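PDB 6O1Y: DNA translocase coupling protein from Clostridium perfringens, which binds ATP and probably DNA, as a plasmid-encoded membrane protein of the FtsK/SpoIIIE family that is thought to couple nucleotide turnover to DNA translocation. Local coordinates for residues Thr138-Ser143 against Gly325-Lys330; Ser143-Cys148 against Phe338-Phe343; Val231-Leu236 against Leu274-Gln279. One frame throughout, in Å; residues are numbered along the deposited sequence.

Contact 1 (Thr138-Ser143 against Gly325-Lys330); sequences TGSGKS and GRFLFK. With ATP (adenosine-5'-triphosphate), chain C.
Phe-327 sets the rim of its ring obliquely against the main chain of Ser-140, Gly-141 and Lys-142, backing a phosphate-binding loop without making any hydrogen bond to it. Phe-327 CZ is 3.7 Å from Ser-140 O and 3.8 Å from Gly-141 C. The ring therefore rests on peptide atoms of the loop, while strands 296-299 and 334-340 supply neighbours through Ile-298, Phe-338 and Ala-340.

Lys-142 begins beside this ring and ends at the nucleotide. Lys-142 CB is 4.5 Å from Phe-327 CZ. Set between the backbone N and the carbonyl carbon, Lys-142 CG comes within 3.4 Å of ATP O1B. CD then passes Val-278 O, CE passes the main chain of Gln-279, and a bend at chi4 (57°) brings Lys-142 NZ to a 2.9 Å hydrogen bond with ATP O2G. This is the Walker A lysine of a P-loop NTPase, and Gly-141, in the N-cap position, stands directly ahead of its helix. Around the beta phosphate the gripping groups are backbone amides: Gly-139 N gives ATP O2B a bond of 2.8 Å, and Gly-141 N makes two weak ones, to O3A and O1B. Ser-140 OG instead bonds back to Glu-137 O, tying the loop to itself.

At the base end Gly-325 CA approaches ATP N6 to 3.5 Å. Gly-141 has a phi of 104°, which by itself favours glycine, and a CB there would run into adenine N7. The same holds for Gly-325, where N6 stands in the way, so bare glycine backbone borders the purine from both segments. Gly-325 N lies 3.8 Å from Ser-140 O.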
loop_
_atom_site.group_PDB
_atom_site.type_symbol
_atom_site.label_atom_id
_atom_site.label_comp_id
_atom_site.label_asym_id
_atom_site.label_seq_id
_atom_site.Cartn_x
_atom_site.Cartn_y
_atom_site.Cartn_z
ATOM N N THR A 138 -6.124 11.832 -1.949
ATOM C CA THR A 138 -6.227 12.100 -3.383
ATOM C C THR A 138 -4.874 12.604 -3.884
ATOM O O THR A 138 -4.290 13.503 -3.271
ATOM C CB THR A 138 -7.361 13.079 -3.700
ATOM O OG1 THR A 138 -8.455 12.848 -2.818
ATOM C CG2 THR A 138 -7.842 12.964 -5.130
ATOM N N GLY A 139 -4.358 11.966 -4.938
ATOM C CA GLY A 139 -3.081 12.316 -5.548
ATOM C C GLY A 139 -1.864 11.615 -4.976
ATOM O O GLY A 139 -0.749 11.870 -5.442
ATOM N N SER A 140 -2.055 10.731 -3.964
ATOM C CA SER A 140 -0.967 9.959 -3.335
ATOM C C SER A 140 -0.368 8.938 -4.315
ATOM O O SER A 140 0.847 8.708 -4.304
ATOM C CB SER A 140 -1.437 9.268 -2.055
ATOM O OG SER A 140 -2.553 8.424 -2.274
ATOM N N GLY A 141 -1.224 8.380 -5.167
ATOM C CA GLY A 141 -0.837 7.415 -6.179
ATOM C C GLY A 141 -1.211 5.999 -5.827
ATOM O O GLY A 141 -0.532 5.059 -6.246
ATOM N N LYS A 142 -2.284 5.849 -5.046
ATOM C CA LYS A 142 -2.797 4.550 -4.636
ATOM C C LYS A 142 -3.438 3.815 -5.826
ATOM O O LYS A 142 -3.408 2.579 -5.872
ATOM C CB LYS A 142 -3.728 4.653 -3.410
ATOM C CG LYS A 142 -4.940 5.563 -3.577
ATOM C CD LYS A 142 -6.084 5.165 -2.662
ATOM C CE LYS A 142 -7.398 5.686 -3.176
ATOM N NZ LYS A 142 -7.686 5.223 -4.562
ATOM N N SER A 143 -3.962 4.578 -6.807
ATOM C CA SER A 143 -4.522 4.040 -8.050
ATOM C C SER A 143 -3.388 3.513 -8.911
ATOM O O SER A 143 -3.471 2.380 -9.376
ATOM C CB SER A 143 -5.291 5.113 -8.818
ATOM O OG SER A 143 -5.711 4.732 -10.119
ATOM N N GLY A 325 4.632 9.151 -4.167
ATOM C CA GLY A 325 4.799 7.728 -4.435
ATOM C C GLY A 325 5.483 6.977 -3.320
ATOM O O GLY A 325 5.781 5.790 -3.481
ATOM N N ARG A 326 5.752 7.659 -2.191
ATOM C CA ARG A 326 6.381 7.026 -1.034
ATOM C C ARG A 326 5.270 6.503 -0.134
ATOM O O ARG A 326 4.421 7.264 0.373
ATOM C CB ARG A 326 7.338 7.980 -0.302
ATOM C CG ARG A 326 8.233 7.347 0.753
ATOM C CD ARG A 326 9.362 6.484 0.201
ATOM N NE ARG A 326 10.270 7.130 -0.762
ATOM C CZ ARG A 326 11.278 7.935 -0.443
ATOM N NH1 ARG A 326 11.461 8.320 0.814
ATOM N NH2 ARG A 326 12.067 8.420 -1.386
ATOM N N PHE A 327 5.250 5.167 -0.012
ATOM C CA PHE A 327 4.274 4.399 0.744
ATOM C C PHE A 327 4.894 3.583 1.844
ATOM O O PHE A 327 6.111 3.437 1.971
ATOM C CB PHE A 327 3.508 3.453 -0.207
ATOM C CG PHE A 327 2.461 4.140 -1.036
ATOM C CD1 PHE A 327 2.769 4.650 -2.284
ATOM C CD2 PHE A 327 1.178 4.313 -0.553
ATOM C CE1 PHE A 327 1.813 5.329 -3.034
ATOM C CE2 PHE A 327 0.225 5.004 -1.297
ATOM C CZ PHE A 327 0.554 5.515 -2.533
ATOM N N LEU A 328 4.012 3.036 2.636
ATOM C CA LEU A 328 4.325 2.089 3.663
ATOM C C LEU A 328 3.757 0.772 3.163
ATOM O O LEU A 328 2.788 0.753 2.387
ATOM C CB LEU A 328 3.684 2.494 4.992
ATOM C CG LEU A 328 4.471 3.497 5.784
ATOM C CD1 LEU A 328 3.787 3.785 7.044
ATOM C CD2 LEU A 328 5.868 2.980 6.102
ATOM N N PHE A 329 4.371 -0.320 3.596
ATOM C CA PHE A 329 3.989 -1.661 3.208
ATOM C C PHE A 329 3.931 -2.556 4.431
ATOM O O PHE A 329 4.929 -2.709 5.121
ATOM C CB PHE A 329 5.004 -2.199 2.175
ATOM C CG PHE A 329 4.720 -3.599 1.693
ATOM C CD1 PHE A 329 3.805 -3.825 0.673
ATOM C CD2 PHE A 329 5.351 -4.692 2.271
ATOM C CE1 PHE A 329 3.524 -5.121 0.244
ATOM C CE2 PHE A 329 5.081 -5.985 1.828
ATOM C CZ PHE A 329 4.163 -6.190 0.825
ATOM N N LYS A 330 2.781 -3.167 4.689
ATOM C CA LYS A 330 2.641 -4.093 5.798
ATOM C C LYS A 330 2.164 -5.433 5.291
ATOM O O LYS A 330 1.275 -5.491 4.443
ATOM C CB LYS A 330 1.669 -3.557 6.847
ATOM C CG LYS A 330 1.884 -4.218 8.212
ATOM C CD LYS A 330 0.733 -4.041 9.175
ATOM C CE LYS A 330 1.154 -4.486 10.547
ATOM N NZ LYS A 330 -0.017 -4.856 11.378
HETATM P PG ATP C . -7.373 7.564 -7.640
HETATM O O1G ATP C . -7.224 7.813 -9.118
HETATM O O2G ATP C . -7.913 6.140 -7.337
HETATM O O3G ATP C . -8.324 8.582 -6.975
HETATM P PB ATP C . -4.996 8.849 -6.409
HETATM O O1B ATP C . -4.612 8.628 -4.997
HETATM O O2B ATP C . -5.757 10.172 -6.537
HETATM O O3B ATP C . -5.964 7.672 -6.891
HETATM P PA ATP C . -3.311 8.742 -8.834
HETATM O O1A ATP C . -4.532 8.821 -9.673
HETATM O O2A ATP C . -2.734 7.325 -8.888
HETATM O O3A ATP C . -3.680 8.978 -7.299
HETATM O "O5'" ATP C . -2.191 9.758 -9.421
HETATM C "C5'" ATP C . -1.635 10.841 -8.649
HETATM C "C4'" ATP C . -0.498 11.519 -9.378
HETATM O "O4'" ATP C . 0.607 11.723 -8.465
HETATM C "C3'" ATP C . 0.108 10.797 -10.582
HETATM O "O3'" ATP C . -0.631 11.011 -11.780
HETATM C "C2'" ATP C . 1.516 11.395 -10.616
HETATM O "O2'" ATP C . 1.571 12.699 -11.192
HETATM C "C1'" ATP C . 1.829 11.430 -9.121
HETATM N N9 ATP C . 2.364 10.167 -8.608
HETATM C C8 ATP C . 1.677 9.025 -8.284
HETATM N N7 ATP C . 2.445 7.998 -8.006
HETATM C C5 ATP C . 3.729 8.501 -8.146
HETATM C C6 ATP C . 5.002 7.900 -8.048
HETATM N N6 ATP C . 5.189 6.613 -7.755
HETATM N N1 ATP C . 6.086 8.671 -8.295
HETATM C C2 ATP C . 5.901 9.960 -8.604
HETATM N N3 ATP C . 4.752 10.636 -8.729
HETATM C C4 ATP C . 3.694 9.841 -8.498
#

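Contact 2 (Ser143-Cys148 against Phe338-Phe343). With ATP (adenosine-5'-triphosphate), chain C.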
loop_
_atom_site.group_PDB
_atom_site.type_symbol
_atom_site.label_atom_id
_atom_site.label_comp_id
_atom_site.label_asym_id
_atom_site.label_seq_id
_atom_site.Cartn_x
_atom_site.Cartn_y
_atom_site.Cartn_z
ATOM N N SER A 143 -3.962 4.578 -6.807
ATOM C CA SER A 143 -4.522 4.040 -8.050
ATOM C C SER A 143 -3.388 3.513 -8.911
ATOM O O SER A 143 -3.471 2.380 -9.376
ATOM C CB SER A 143 -5.291 5.113 -8.818
ATOM O OG SER A 143 -5.711 4.732 -10.119
ATOM N N VAL A 144 -2.323 4.332 -9.111
ATOM C CA VAL A 144 -1.120 3.996 -9.886
ATOM C C VAL A 144 -0.601 2.566 -9.528
ATOM O O VAL A 144 -0.325 1.761 -10.428
ATOM C CB VAL A 144 -0.032 5.116 -9.755
ATOM C CG1 VAL A 144 1.383 4.578 -9.964
ATOM C CG2 VAL A 144 -0.301 6.262 -10.724
ATOM N N ILE A 145 -0.530 2.251 -8.225
ATOM C CA ILE A 145 -0.037 0.970 -7.765
ATOM C C ILE A 145 -0.877 -0.132 -8.331
ATOM O O ILE A 145 -0.351 -1.058 -8.936
ATOM C CB ILE A 145 0.000 0.901 -6.220
ATOM C CG1 ILE A 145 0.893 2.002 -5.625
ATOM C CG2 ILE A 145 0.417 -0.509 -5.749
ATOM C CD1 ILE A 145 1.098 1.906 -4.151
ATOM N N LEU A 146 -2.188 -0.030 -8.118
ATOM C CA LEU A 146 -3.211 -0.990 -8.521
ATOM C C LEU A 146 -3.210 -1.282 -9.999
ATOM O O LEU A 146 -3.249 -2.455 -10.371
ATOM C CB LEU A 146 -4.592 -0.527 -8.037
ATOM C CG LEU A 146 -4.816 -0.519 -6.525
ATOM C CD1 LEU A 146 -6.229 -0.179 -6.223
ATOM C CD2 LEU A 146 -4.438 -1.862 -5.893
ATOM N N ARG A 147 -3.048 -0.220 -10.821
ATOM C CA ARG A 147 -2.918 -0.244 -12.284
ATOM C C ARG A 147 -1.672 -1.037 -12.718
ATOM O O ARG A 147 -1.686 -1.680 -13.786
ATOM C CB ARG A 147 -2.779 1.192 -12.832
ATOM C CG ARG A 147 -3.940 2.107 -12.516
ATOM C CD ARG A 147 -4.103 3.170 -13.566
ATOM N NE ARG A 147 -3.899 4.500 -13.001
ATOM C CZ ARG A 147 -4.590 5.579 -13.354
ATOM N NH1 ARG A 147 -5.555 5.492 -14.265
ATOM N NH2 ARG A 147 -4.339 6.751 -12.784
ATOM N N CYS A 148 -0.585 -0.935 -11.903
ATOM C CA CYS A 148 0.731 -1.549 -12.110
ATOM C C CYS A 148 0.639 -3.013 -11.760
ATOM O O CYS A 148 1.075 -3.840 -12.558
ATOM C CB CYS A 148 1.790 -0.818 -11.284
ATOM S SG CYS A 148 3.458 -1.526 -11.354
ATOM N N PHE A 338 8.578 1.938 1.317
ATOM C CA PHE A 338 8.932 1.719 -0.090
ATOM C C PHE A 338 8.487 2.816 -1.024
ATOM O O PHE A 338 7.461 3.450 -0.792
ATOM C CB PHE A 338 8.406 0.355 -0.594
ATOM C CG PHE A 338 7.005 0.337 -1.174
ATOM C CD1 PHE A 338 5.897 0.248 -0.348
ATOM C CD2 PHE A 338 6.803 0.371 -2.549
ATOM C CE1 PHE A 338 4.606 0.178 -0.887
ATOM C CE2 PHE A 338 5.511 0.335 -3.084
ATOM C CZ PHE A 338 4.418 0.254 -2.248
ATOM N N GLN A 339 9.218 2.969 -2.128
ATOM C CA GLN A 339 8.886 3.924 -3.177
ATOM C C GLN A 339 8.170 3.163 -4.290
ATOM O O GLN A 339 8.785 2.359 -5.002
ATOM C CB GLN A 339 10.151 4.673 -3.694
ATOM C CG GLN A 339 9.943 5.606 -4.918
ATOM C CD GLN A 339 9.028 6.806 -4.695
ATOM O OE1 GLN A 339 8.873 7.341 -3.577
ATOM N NE2 GLN A 339 8.409 7.268 -5.779
ATOM N N ALA A 340 6.869 3.423 -4.431
ATOM C CA ALA A 340 6.041 2.814 -5.470
ATOM C C ALA A 340 6.481 3.265 -6.874
ATOM O O ALA A 340 6.746 4.452 -7.092
ATOM C CB ALA A 340 4.572 3.152 -5.239
ATOM N N PHE A 341 6.587 2.305 -7.815
ATOM C CA PHE A 341 6.933 2.574 -9.206
ATOM C C PHE A 341 5.874 3.523 -9.752
ATOM O O PHE A 341 4.714 3.451 -9.327
ATOM C CB PHE A 341 6.869 1.278 -10.051
ATOM C CG PHE A 341 7.811 0.141 -9.732
ATOM C CD1 PHE A 341 9.176 0.362 -9.593
ATOM C CD2 PHE A 341 7.351 -1.162 -9.674
ATOM C CE1 PHE A 341 10.052 -0.695 -9.333
ATOM C CE2 PHE A 341 8.232 -2.224 -9.446
ATOM C CZ PHE A 341 9.578 -1.984 -9.277
ATOM N N TYR A 342 6.254 4.418 -10.668
ATOM C CA TYR A 342 5.270 5.294 -11.271
ATOM C C TYR A 342 4.820 4.646 -12.546
ATOM O O TYR A 342 5.610 4.455 -13.467
ATOM C CB TYR A 342 5.752 6.745 -11.462
ATOM C CG TYR A 342 4.712 7.632 -12.121
ATOM C CD1 TYR A 342 3.385 7.620 -11.701
ATOM C CD2 TYR A 342 5.054 8.480 -13.169
ATOM C CE1 TYR A 342 2.415 8.385 -12.343
ATOM C CE2 TYR A 342 4.097 9.279 -13.795
ATOM C CZ TYR A 342 2.776 9.218 -13.387
ATOM O OH TYR A 342 1.824 9.986 -14.014
ATOM N N PHE A 343 3.561 4.237 -12.558
ATOM C CA PHE A 343 2.931 3.571 -13.682
ATOM C C PHE A 343 2.091 4.580 -14.438
ATOM O O PHE A 343 0.996 4.936 -14.014
ATOM C CB PHE A 343 2.092 2.370 -13.206
ATOM C CG PHE A 343 1.525 1.578 -14.356
ATOM C CD1 PHE A 343 0.244 1.833 -14.835
ATOM C CD2 PHE A 343 2.292 0.617 -15.003
ATOM C CE1 PHE A 343 -0.261 1.137 -15.929
ATOM C CE2 PHE A 343 1.780 -0.085 -16.079
ATOM C CZ PHE A 343 0.508 0.183 -16.537
HETATM P PG ATP C . -7.373 7.564 -7.640
HETATM O O1G ATP C . -7.224 7.813 -9.118
HETATM O O2G ATP C . -7.913 6.140 -7.337
HETATM O O3G ATP C . -8.324 8.582 -6.975
HETATM P PB ATP C . -4.996 8.849 -6.409
HETATM O O1B ATP C . -4.612 8.628 -4.997
HETATM O O2B ATP C . -5.757 10.172 -6.537
HETATM O O3B ATP C . -5.964 7.672 -6.891
HETATM P PA ATP C . -3.311 8.742 -8.834
HETATM O O1A ATP C . -4.532 8.821 -9.673
HETATM O O2A ATP C . -2.734 7.325 -8.888
HETATM O O3A ATP C . -3.680 8.978 -7.299
HETATM O "O5'" ATP C . -2.191 9.758 -9.421
HETATM C "C5'" ATP C . -1.635 10.841 -8.649
HETATM C "C4'" ATP C . -0.498 11.519 -9.378
HETATM O "O4'" ATP C . 0.607 11.723 -8.465
HETATM C "C3'" ATP C . 0.108 10.797 -10.582
HETATM O "O3'" ATP C . -0.631 11.011 -11.780
HETATM C "C2'" ATP C . 1.516 11.395 -10.616
HETATM O "O2'" ATP C . 1.571 12.699 -11.192
HETATM C "C1'" ATP C . 1.829 11.430 -9.121
HETATM N N9 ATP C . 2.364 10.167 -8.608
HETATM C C8 ATP C . 1.677 9.025 -8.284
HETATM N N7 ATP C . 2.445 7.998 -8.006
HETATM C C5 ATP C . 3.729 8.501 -8.146
HETATM C C6 ATP C . 5.002 7.900 -8.048
HETATM N N6 ATP C . 5.189 6.613 -7.755
HETATM N N1 ATP C . 6.086 8.671 -8.295
HETATM C C2 ATP C . 5.901 9.960 -8.604
HETATM N N3 ATP C . 4.752 10.636 -8.729
HETATM C C4 ATP C . 3.694 9.841 -8.498
#
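In the ATP pocket, the helix that starts at the Walker A loop is met by Phe-338 to Phe-343, with Val-144 facing Tyr-342 and Phe-343. The two methyls of Val-144 part company here. Val-144 CG1, anti to the backbone N (chi1 154°), reaches the main chain, 3.4 Å from Phe-343 N and close to Phe-341 O. Val-144 CG2 meets the edge of the tyrosine ring, 3.8 Å from Tyr-342 CE1.

A turn further on, Phe-343 turns one ring face to the helix: Cys-148 CA stands 4.1 Å from the ring centroid, 21° off the normal, a CH-pi contact. Arg-147 O lies over the same face, likewise displaced toward the rim, and Arg-147 CB touches Phe-343 CD1 at 3.7 Å. Trp-100, Trp-151 and His-348 also meet this ring. Cys-148 SG stands obliquely to it as well, and also lies at the edge of Phe-341.

In this P-loop fold the two segments meet ATP at different parts. Val-144 N donates a 3.0 Å bond to ATP O2A on the alpha phosphate, whereas adenine N6 gives a weak bond to the backbone oxygen Ala-340 O. Tyr-342 runs along the nucleotide, from CB near adenine C6, through CD1 beside C5, to CE1 by the ribose. The guanidinium of Arg-147 has a salt bridge to Asp-345. Toward the sheet, Ile-145 CD1 packs 3.8 Å from Ala-340 CB and comes obliquely to the Phe-338 ring, with Phe-327 and Val-114 also against Ile-145.

Contact 3 (Val231-Leu236 against Leu274-Gln279); sequences VVIDEL and LCIGVQ. With ATP (adenosine-5'-triphosphate), chain C.
Glu-235 first extends away from its backbone nitrogen (chi1 -175°) and then folds at chi2 (44°), which carries its carboxylate across to the main chain of Gln-279. It follows Asp-234, just past strand 229-233, and the sequence VVIDE fits a Walker B motif. This strand runs parallel to strand 272-278 in the central sheet of the P-loop NTPase domain, with helix 247-266 on the connection between them.

The pair shows regular parallel bonding: Cys-275 N to Val-231 O at 3.0 Å, Ile-233 N to Cys-275 O at 2.8 Å, and Gly-277 N to Ile-233 O at 2.8 Å. One more bond follows where the first strand has ended, as Leu-236 N bonds to Gly-277 O at 3.0 Å.

Side chains sort to the two faces. Val-231 and Leu-274 lie side by side, as do Ile-233 and Ile-276, where CD1 of the former meets CG1 of the latter at 3.6 Å. Leu-236 packs its CB on Ile-276 CG2. On the other face Val-232 CG1 sits against Cys-275 CB, where helix 142-155 covers them, Leu-146 and Ile-149 on Cys-275 and Leu-150 on Val-232.

Asp-234 OD1 lies near ATP O2G, but both are acceptors and form no hydrogen bond; Asp-234 OD2 makes a salt bridge with Lys-166. The Glu-235 carboxylate is held at both oxygens: OE2 caps Ala-237 N at the start of the next helix, and OE1, through its syn lone pair, accepts a 2.8 Å bond from Gln-279 N.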
loop_
_atom_site.group_PDB
_atom_site.type_symbol
_atom_site.label_atom_id
_atom_site.label_comp_id
_atom_site.label_asym_id
_atom_site.label_seq_id
_atom_site.Cartn_x
_atom_site.Cartn_y
_atom_site.Cartn_z
ATOM N N VAL A 231 -9.446 -8.879 -9.642
ATOM C CA VAL A 231 -10.566 -7.954 -9.546
ATOM C C VAL A 231 -10.129 -6.753 -8.677
ATOM O O VAL A 231 -9.856 -6.888 -7.482
ATOM C CB VAL A 231 -11.926 -8.614 -9.166
ATOM C CG1 VAL A 231 -11.835 -9.466 -7.901
ATOM C CG2 VAL A 231 -13.047 -7.586 -9.077
ATOM N N VAL A 232 -9.984 -5.591 -9.344
ATOM C CA VAL A 232 -9.544 -4.331 -8.760
ATOM C C VAL A 232 -10.698 -3.387 -8.490
ATOM O O VAL A 232 -11.460 -3.054 -9.397
ATOM C CB VAL A 232 -8.428 -3.656 -9.580
ATOM C CG1 VAL A 232 -7.083 -4.317 -9.320
ATOM C CG2 VAL A 232 -8.749 -3.669 -11.068
ATOM N N ILE A 233 -10.800 -2.941 -7.241
ATOM C CA ILE A 233 -11.835 -2.029 -6.748
ATOM C C ILE A 233 -11.209 -0.668 -6.449
ATOM O O ILE A 233 -10.402 -0.569 -5.522
ATOM C CB ILE A 233 -12.526 -2.637 -5.491
ATOM C CG1 ILE A 233 -13.132 -4.008 -5.791
ATOM C CG2 ILE A 233 -13.559 -1.681 -4.860
ATOM C CD1 ILE A 233 -12.665 -5.010 -4.868
ATOM N N ASP A 234 -11.581 0.371 -7.238
ATOM C CA ASP A 234 -11.051 1.735 -7.121
ATOM C C ASP A 234 -11.345 2.396 -5.780
ATOM O O ASP A 234 -10.493 3.113 -5.232
ATOM C CB ASP A 234 -11.553 2.631 -8.263
ATOM C CG ASP A 234 -10.870 3.989 -8.273
ATOM O OD1 ASP A 234 -9.700 4.070 -8.749
ATOM O OD2 ASP A 234 -11.476 4.955 -7.761
ATOM N N GLU A 235 -12.568 2.193 -5.281
ATOM C CA GLU A 235 -12.945 2.738 -3.998
ATOM C C GLU A 235 -13.800 1.730 -3.281
ATOM O O GLU A 235 -14.936 1.468 -3.688
ATOM C CB GLU A 235 -13.624 4.126 -4.137
ATOM C CG GLU A 235 -13.950 4.813 -2.816
ATOM C CD GLU A 235 -12.857 4.753 -1.764
ATOM O OE1 GLU A 235 -11.790 5.369 -1.982
ATOM O OE2 GLU A 235 -13.062 4.078 -0.730
ATOM N N LEU A 236 -13.255 1.144 -2.217
ATOM C CA LEU A 236 -14.003 0.176 -1.426
ATOM C C LEU A 236 -15.363 0.754 -0.991
ATOM O O LEU A 236 -16.369 0.060 -1.090
ATOM C CB LEU A 236 -13.171 -0.275 -0.213
ATOM C CG LEU A 236 -13.710 -1.411 0.661
ATOM C CD1 LEU A 236 -14.144 -2.628 -0.151
ATOM C CD2 LEU A 236 -12.708 -1.788 1.715
ATOM N N LEU A 274 -8.265 -9.863 -4.963
ATOM C CA LEU A 274 -8.888 -8.572 -4.795
ATOM C C LEU A 274 -7.828 -7.501 -4.529
ATOM O O LEU A 274 -7.034 -7.634 -3.595
ATOM C CB LEU A 274 -9.911 -8.591 -3.630
ATOM C CG LEU A 274 -10.910 -9.740 -3.487
ATOM C CD1 LEU A 274 -11.283 -9.887 -2.063
ATOM C CD2 LEU A 274 -12.191 -9.457 -4.197
ATOM N N CYS A 275 -7.831 -6.440 -5.352
ATOM C CA CYS A 275 -6.957 -5.287 -5.173
ATOM C C CYS A 275 -7.818 -4.079 -4.989
ATOM O O CYS A 275 -8.494 -3.631 -5.908
ATOM C CB CYS A 275 -5.954 -5.134 -6.306
ATOM S SG CYS A 275 -4.648 -6.380 -6.275
ATOM N N ILE A 276 -7.879 -3.636 -3.744
ATOM C CA ILE A 276 -8.777 -2.599 -3.290
ATOM C C ILE A 276 -8.047 -1.337 -2.909
ATOM O O ILE A 276 -7.107 -1.376 -2.117
ATOM C CB ILE A 276 -9.587 -3.146 -2.082
ATOM C CG1 ILE A 276 -10.117 -4.578 -2.320
ATOM C CG2 ILE A 276 -10.707 -2.185 -1.673
ATOM C CD1 ILE A 276 -10.137 -5.416 -1.115
ATOM N N GLY A 277 -8.537 -0.224 -3.444
ATOM C CA GLY A 277 -8.100 1.120 -3.111
ATOM C C GLY A 277 -9.073 1.751 -2.121
ATOM O O GLY A 277 -10.285 1.495 -2.174
ATOM N N VAL A 278 -8.543 2.529 -1.158
ATOM C CA VAL A 278 -9.352 3.234 -0.150
ATOM C C VAL A 278 -8.813 4.630 -0.002
ATOM O O VAL A 278 -7.637 4.780 0.320
ATOM C CB VAL A 278 -9.468 2.535 1.230
ATOM C CG1 VAL A 278 -10.688 3.043 1.986
ATOM C CG2 VAL A 278 -9.548 1.024 1.093
ATOM N N GLN A 279 -9.660 5.657 -0.252
ATOM C CA GLN A 279 -9.280 7.071 -0.109
ATOM C C GLN A 279 -9.384 7.474 1.345
ATOM O O GLN A 279 -8.403 7.984 1.883
ATOM C CB GLN A 279 -10.158 8.008 -0.967
ATOM C CG GLN A 279 -9.588 9.431 -1.071
ATOM C CD GLN A 279 -10.624 10.537 -1.010
ATOM O OE1 GLN A 279 -11.523 10.656 -1.857
ATOM N NE2 GLN A 279 -10.493 11.403 -0.013
HETATM P PG ATP C . -7.373 7.564 -7.640
HETATM O O1G ATP C . -7.224 7.813 -9.118
HETATM O O2G ATP C . -7.913 6.140 -7.337
HETATM O O3G ATP C . -8.324 8.582 -6.975
HETATM P PB ATP C . -4.996 8.849 -6.409
HETATM O O1B ATP C . -4.612 8.628 -4.997
HETATM O O2B ATP C . -5.757 10.172 -6.537
HETATM O O3B ATP C . -5.964 7.672 -6.891
HETATM P PA ATP C . -3.311 8.742 -8.834
HETATM O O1A ATP C . -4.532 8.821 -9.673
HETATM O O2A ATP C . -2.734 7.325 -8.888
HETATM O O3A ATP C . -3.680 8.978 -7.299
HETATM O "O5'" ATP C . -2.191 9.758 -9.421
HETATM C "C5'" ATP C . -1.635 10.841 -8.649
HETATM C "C4'" ATP C . -0.498 11.519 -9.378
HETATM O "O4'" ATP C . 0.607 11.723 -8.465
HETATM C "C3'" ATP C . 0.108 10.797 -10.582
HETATM O "O3'" ATP C . -0.631 11.011 -11.780
HETATM C "C2'" ATP C . 1.516 11.395 -10.616
HETATM O "O2'" ATP C . 1.571 12.699 -11.192
HETATM C "C1'" ATP C . 1.829 11.430 -9.121
HETATM N N9 ATP C . 2.364 10.167 -8.608
HETATM C C8 ATP C . 1.677 9.025 -8.284
HETATM N N7 ATP C . 2.445 7.998 -8.006
HETATM C C5 ATP C . 3.729 8.501 -8.146
HETATM C C6 ATP C . 5.002 7.900 -8.048
HETATM N N6 ATP C . 5.189 6.613 -7.755
HETATM N N1 ATP C . 6.086 8.671 -8.295
HETATM C C2 ATP C . 5.901 9.960 -8.604
HETATM N N3 ATP C . 4.752 10.636 -8.729
HETATM C C4 ATP C . 3.694 9.841 -8.498
#

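Overall arrangement
All three contacts are buried, and none is a surface contact. Contacts 1 and 2 share Ser-143 and helix 142-155, and their second segments lie on the neighbouring antiparallel strands 326-331 and 334-340, so together they frame ATP from phosphates to base. Neither has a hydrogen bond between its own segments: ring and methyl packing joins them, while several loop and helix-start amides, the Lys-142 amine and Ala-340 O bond to ATP. Contact 3 differs, being a bonded pair of parallel strands elsewhere in the same sheet, nested within the chain loops closed by the other two. Helix 142-155 reaches it through Leu-146, which packs against Gly-277.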